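Local coordinates for mandelate racemase/muconate lactonizing enzyme family protein (Azoarcus sp., PDB 2QDE), which belongs to the mandelate racemase/muconate lactonizing enzyme family of the enolase superfamily and holds a barium ion at the mouth of its barrel domain, at residues Asp191-Ala205 and Leu212-Pro225. Numbering follows the deposited sequence.
With BA (barium ion), chain I.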
# COMPACT_ATOMS: atom_id res chain seq x y z
N ASP A 191 35.46 -8.70 10.68
CA ASP A 191 34.29 -7.85 10.46
C ASP A 191 34.79 -6.50 9.94
O ASP A 191 35.33 -5.70 10.69
CB ASP A 191 33.53 -7.66 11.79
CG ASP A 191 32.30 -6.76 11.65
OD1 ASP A 191 32.12 -6.10 10.61
OD2 ASP A 191 31.50 -6.71 12.62
N LEU A 192 34.62 -6.27 8.64
CA LEU A 192 35.08 -5.03 8.02
C LEU A 192 33.94 -4.33 7.27
O LEU A 192 33.21 -4.97 6.52
CB LEU A 192 36.21 -5.35 7.03
CG LEU A 192 36.75 -4.21 6.18
CD1 LEU A 192 37.50 -3.22 7.07
CD2 LEU A 192 37.68 -4.77 5.10
N PHE A 193 33.79 -3.02 7.48
CA PHE A 193 32.76 -2.28 6.77
C PHE A 193 33.17 -0.83 6.53
O PHE A 193 34.19 -0.38 7.04
CB PHE A 193 31.39 -2.36 7.49
CG PHE A 193 31.35 -1.73 8.85
CD1 PHE A 193 30.87 -0.42 9.01
CD2 PHE A 193 31.71 -2.45 9.99
CE1 PHE A 193 30.74 0.15 10.29
CE2 PHE A 193 31.59 -1.90 11.28
CZ PHE A 193 31.10 -0.60 11.43
N ILE A 194 32.39 -0.11 5.73
CA ILE A 194 32.71 1.27 5.40
C ILE A 194 31.58 2.25 5.71
O ILE A 194 30.40 1.87 5.74
CB ILE A 194 33.09 1.42 3.92
CG1 ILE A 194 31.93 0.94 3.04
CG2 ILE A 194 34.35 0.61 3.63
CD1 ILE A 194 32.16 1.16 1.55
N ASP A 195 31.94 3.51 5.92
CA ASP A 195 31.00 4.58 6.24
C ASP A 195 31.09 5.65 5.16
O ASP A 195 32.17 6.16 4.88
CB ASP A 195 31.37 5.17 7.60
CG ASP A 195 30.32 6.12 8.14
OD1 ASP A 195 29.40 6.51 7.39
OD2 ASP A 195 30.43 6.50 9.33
N ILE A 196 29.96 5.98 4.54
CA ILE A 196 29.91 6.96 3.46
C ILE A 196 29.44 8.34 3.91
O ILE A 196 29.62 9.33 3.20
CB ILE A 196 28.97 6.48 2.33
CG1 ILE A 196 29.14 4.98 2.09
CG2 ILE A 196 29.27 7.23 1.04
CD1 ILE A 196 30.56 4.57 1.71
N ASN A 197 28.82 8.40 5.08
CA ASN A 197 28.32 9.66 5.62
C ASN A 197 27.31 10.33 4.68
O ASN A 197 27.22 11.56 4.61
CB ASN A 197 29.49 10.63 5.91
CG ASN A 197 30.33 10.19 7.11
OD1 ASN A 197 29.81 9.96 8.20
ND2 ASN A 197 31.64 10.08 6.90
N GLY A 198 26.56 9.51 3.95
CA GLY A 198 25.53 10.01 3.04
C GLY A 198 25.96 10.86 1.86
O GLY A 198 25.17 11.65 1.34
N ALA A 199 27.20 10.68 1.41
CA ALA A 199 27.73 11.47 0.31
C ALA A 199 27.38 11.01 -1.11
O ALA A 199 27.73 11.69 -2.08
CB ALA A 199 29.26 11.56 0.44
N TRP A 200 26.67 9.89 -1.26
CA TRP A 200 26.36 9.40 -2.60
C TRP A 200 24.98 9.68 -3.21
O TRP A 200 23.97 9.75 -2.51
CB TRP A 200 26.58 7.89 -2.68
CG TRP A 200 28.02 7.47 -2.57
CD1 TRP A 200 29.12 8.24 -2.79
CD2 TRP A 200 28.50 6.17 -2.22
NE1 TRP A 200 30.26 7.50 -2.60
CE2 TRP A 200 29.91 6.22 -2.25
CE3 TRP A 200 27.88 4.96 -1.88
CZ2 TRP A 200 30.71 5.11 -1.95
CZ3 TRP A 200 28.67 3.85 -1.58
CH2 TRP A 200 30.08 3.94 -1.62
N THR A 201 24.96 9.84 -4.53
CA THR A 201 23.70 10.02 -5.25
C THR A 201 23.34 8.54 -5.46
O THR A 201 24.21 7.67 -5.32
CB THR A 201 23.88 10.73 -6.63
OG1 THR A 201 24.75 9.95 -7.46
CG2 THR A 201 24.50 12.12 -6.44
N TYR A 202 22.10 8.24 -5.80
CA TYR A 202 21.71 6.85 -5.97
C TYR A 202 22.59 6.01 -6.90
O TYR A 202 23.01 4.91 -6.53
CB TYR A 202 20.26 6.76 -6.43
CG TYR A 202 19.80 5.35 -6.60
CD1 TYR A 202 19.48 4.56 -5.49
CD2 TYR A 202 19.73 4.77 -7.86
CE1 TYR A 202 19.10 3.22 -5.64
CE2 TYR A 202 19.36 3.44 -8.03
CZ TYR A 202 19.05 2.67 -6.92
OH TYR A 202 18.68 1.36 -7.12
N ASP A 203 22.87 6.51 -8.10
CA ASP A 203 23.69 5.79 -9.08
C ASP A 203 25.09 5.50 -8.56
O ASP A 203 25.62 4.40 -8.76
CB ASP A 203 23.77 6.58 -10.39
CG ASP A 203 24.32 7.98 -10.20
OD1 ASP A 203 23.83 8.68 -9.29
OD2 ASP A 203 25.24 8.38 -10.96
N GLN A 204 25.69 6.48 -7.89
CA GLN A 204 27.03 6.29 -7.31
C GLN A 204 27.00 5.11 -6.34
O GLN A 204 27.88 4.25 -6.38
CB GLN A 204 27.46 7.53 -6.52
CG GLN A 204 28.14 8.64 -7.30
CD GLN A 204 28.61 9.76 -6.38
OE1 GLN A 204 27.82 10.32 -5.62
NE2 GLN A 204 29.90 10.09 -6.45
N ALA A 205 26.00 5.08 -5.48
CA ALA A 205 25.86 4.02 -4.48
C ALA A 205 25.78 2.64 -5.13
O ALA A 205 26.52 1.73 -4.76
CB ALA A 205 24.63 4.27 -3.61
N LEU A 212 32.24 -3.26 -4.81
CA LEU A 212 32.85 -3.71 -3.56
C LEU A 212 32.35 -5.06 -3.05
O LEU A 212 32.90 -5.60 -2.09
CB LEU A 212 32.64 -2.66 -2.46
CG LEU A 212 33.25 -1.27 -2.69
CD1 LEU A 212 32.90 -0.36 -1.51
CD2 LEU A 212 34.77 -1.40 -2.83
N GLU A 213 31.31 -5.61 -3.68
CA GLU A 213 30.76 -6.88 -3.23
C GLU A 213 31.77 -8.02 -3.13
O GLU A 213 31.63 -8.88 -2.27
CB GLU A 213 29.57 -7.28 -4.12
CG GLU A 213 28.40 -6.29 -4.03
CD GLU A 213 27.16 -6.70 -4.81
OE1 GLU A 213 27.30 -7.21 -5.95
OE2 GLU A 213 26.03 -6.51 -4.29
N LYS A 214 32.78 -8.03 -3.99
CA LYS A 214 33.77 -9.10 -3.95
C LYS A 214 34.62 -9.08 -2.67
O LYS A 214 35.31 -10.06 -2.35
CB LYS A 214 34.68 -9.04 -5.18
CG LYS A 214 35.67 -7.89 -5.20
CD LYS A 214 36.45 -7.89 -6.51
CE LYS A 214 35.53 -7.58 -7.68
NZ LYS A 214 36.10 -7.95 -9.02
N TYR A 215 34.57 -7.96 -1.94
CA TYR A 215 35.34 -7.84 -0.71
C TYR A 215 34.56 -8.25 0.54
O TYR A 215 35.09 -8.22 1.65
CB TYR A 215 35.87 -6.41 -0.57
CG TYR A 215 36.75 -6.02 -1.73
CD1 TYR A 215 37.94 -6.71 -1.98
CD2 TYR A 215 36.37 -5.02 -2.61
CE1 TYR A 215 38.73 -6.41 -3.08
CE2 TYR A 215 37.16 -4.70 -3.73
CZ TYR A 215 38.33 -5.40 -3.95
OH TYR A 215 39.11 -5.10 -5.05
N ASN A 216 33.30 -8.63 0.35
CA ASN A 216 32.43 -9.08 1.44
C ASN A 216 32.35 -8.20 2.67
O ASN A 216 32.51 -8.68 3.79
CB ASN A 216 32.82 -10.50 1.87
CG ASN A 216 32.64 -11.50 0.77
OD1 ASN A 216 33.27 -11.40 -0.29
ND2 ASN A 216 31.77 -12.49 1.00
N LEU A 217 32.10 -6.92 2.48
CA LEU A 217 31.98 -6.01 3.61
C LEU A 217 30.74 -6.42 4.42
O LEU A 217 29.72 -6.81 3.85
CB LEU A 217 31.83 -4.57 3.10
CG LEU A 217 32.98 -4.06 2.23
CD1 LEU A 217 32.61 -2.75 1.56
CD2 LEU A 217 34.23 -3.89 3.09
N SER A 218 30.83 -6.33 5.75
CA SER A 218 29.69 -6.71 6.58
C SER A 218 28.51 -5.76 6.37
O SER A 218 27.36 -6.14 6.60
CB SER A 218 30.08 -6.73 8.06
OG SER A 218 30.38 -5.43 8.53
N LYS A 219 28.79 -4.54 5.92
CA LYS A 219 27.73 -3.56 5.70
C LYS A 219 28.26 -2.25 5.11
O LYS A 219 29.47 -2.02 5.08
CB LYS A 219 27.02 -3.25 7.03
CG LYS A 219 27.98 -3.00 8.19
CD LYS A 219 27.23 -2.78 9.50
CE LYS A 219 28.14 -2.95 10.71
NZ LYS A 219 28.59 -4.35 10.87
N ILE A 220 27.33 -1.42 4.63
CA ILE A 220 27.65 -0.10 4.09
C ILE A 220 26.90 0.90 4.96
O ILE A 220 25.67 0.89 4.99
CB ILE A 220 27.17 0.09 2.64
CG1 ILE A 220 27.73 -1.02 1.73
CG2 ILE A 220 27.61 1.45 2.13
CD1 ILE A 220 29.22 -1.08 1.70
N GLU A 221 27.62 1.76 5.67
CA GLU A 221 26.98 2.75 6.53
C GLU A 221 26.57 4.03 5.81
O GLU A 221 27.41 4.73 5.22
CB GLU A 221 27.89 3.10 7.70
CG GLU A 221 27.25 4.01 8.75
CD GLU A 221 28.20 4.37 9.88
OE1 GLU A 221 29.10 3.55 10.17
OE2 GLU A 221 28.03 5.46 10.49
N GLN A 222 25.27 4.33 5.86
CA GLN A 222 24.68 5.52 5.26
C GLN A 222 25.25 5.93 3.90
O GLN A 222 25.93 6.96 3.79
CB GLN A 222 24.80 6.71 6.22
CG GLN A 222 23.88 7.87 5.87
CD GLN A 222 22.42 7.56 6.17
OE1 GLN A 222 21.54 7.80 5.34
NE2 GLN A 222 22.16 7.02 7.36
N PRO A 223 24.97 5.15 2.85
CA PRO A 223 25.49 5.50 1.53
C PRO A 223 24.81 6.73 0.92
O PRO A 223 25.46 7.52 0.23
CB PRO A 223 25.22 4.23 0.71
CG PRO A 223 24.01 3.66 1.35
CD PRO A 223 24.26 3.86 2.82
N LEU A 224 23.52 6.90 1.19
CA LEU A 224 22.75 8.02 0.64
C LEU A 224 22.41 9.08 1.69
O LEU A 224 22.55 8.86 2.89
CB LEU A 224 21.46 7.47 0.02
CG LEU A 224 21.67 6.35 -1.02
CD1 LEU A 224 20.35 5.66 -1.33
CD2 LEU A 224 22.30 6.94 -2.28
N PRO A 225 21.95 10.27 1.24
CA PRO A 225 21.59 11.35 2.17
C PRO A 225 20.62 10.90 3.26
O PRO A 225 19.84 9.96 3.07
CB PRO A 225 20.97 12.40 1.24
CG PRO A 225 21.71 12.18 -0.04
CD PRO A 225 21.73 10.68 -0.16
BA BA I . 28.30 8.15 9.80
O HOH W 1 29.86 -4.45 13.50
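Asp195 and Glu221 leave the C-terminal ends of adjacent parallel strands and cross, their carboxylates stacked with planes 28° apart and converging on a barium ion. Asp195 OD2 lies 2.9 Å from Glu221 OE2, and both oxygens bind the ion; Lys165 hydrogen-bonds Asp195 OD2 and forms a salt bridge with Glu221 OE1. With CG anti to the backbone N (chi1 -174°) and the chain extended, Glu221 carries its carboxylate out to the ion. Asn197 OD1 and Asp246 complete the protein ligands, and Asp195 OD1 also accepts a hydrogen bond from Asn197 N, 3.0 Å away and above the carboxylate plane, closing an Asx turn that helps place the asparagine.

Between the strands, Glu221 N donates to Ile194 O and Ile196 N to Glu221 O, both nearly straight. Beyond them Gly198 N meets Gln222 O, and Trp200 N reaches Pro223 O at 3.0 Å, so the pairing outlasts the strands into the loops.

At the other end, Ser218 N satisfies Leu192 O, while Ser218 OG donates to Asp191 OD1 (2.8 Å) on its syn side and accepts a hydrogen bond from Lys219 NZ. Lys219 lays CE over the Phe193 ring, 3.6 Å from the centroid; the bend at chi4 (-67°) turns NZ toward Ser218 OG and a water shared with Asp191 OD2, its salt bridge to Asp191 OD1 being long. On the face of the sheet opposite Asp195 and Glu221, Ile194 CD1 abuts Leu212 CD1 tip to tip while Ile194 and Ile220 run alongside each other.

This is a beta-alpha-beta crossover of a TIM-type barrel: the backbone ladder holds neighbouring strand ends in register, which probably lets the acidic groups gather round the ion, their mutual repulsion probably offset by the cation and Lys165.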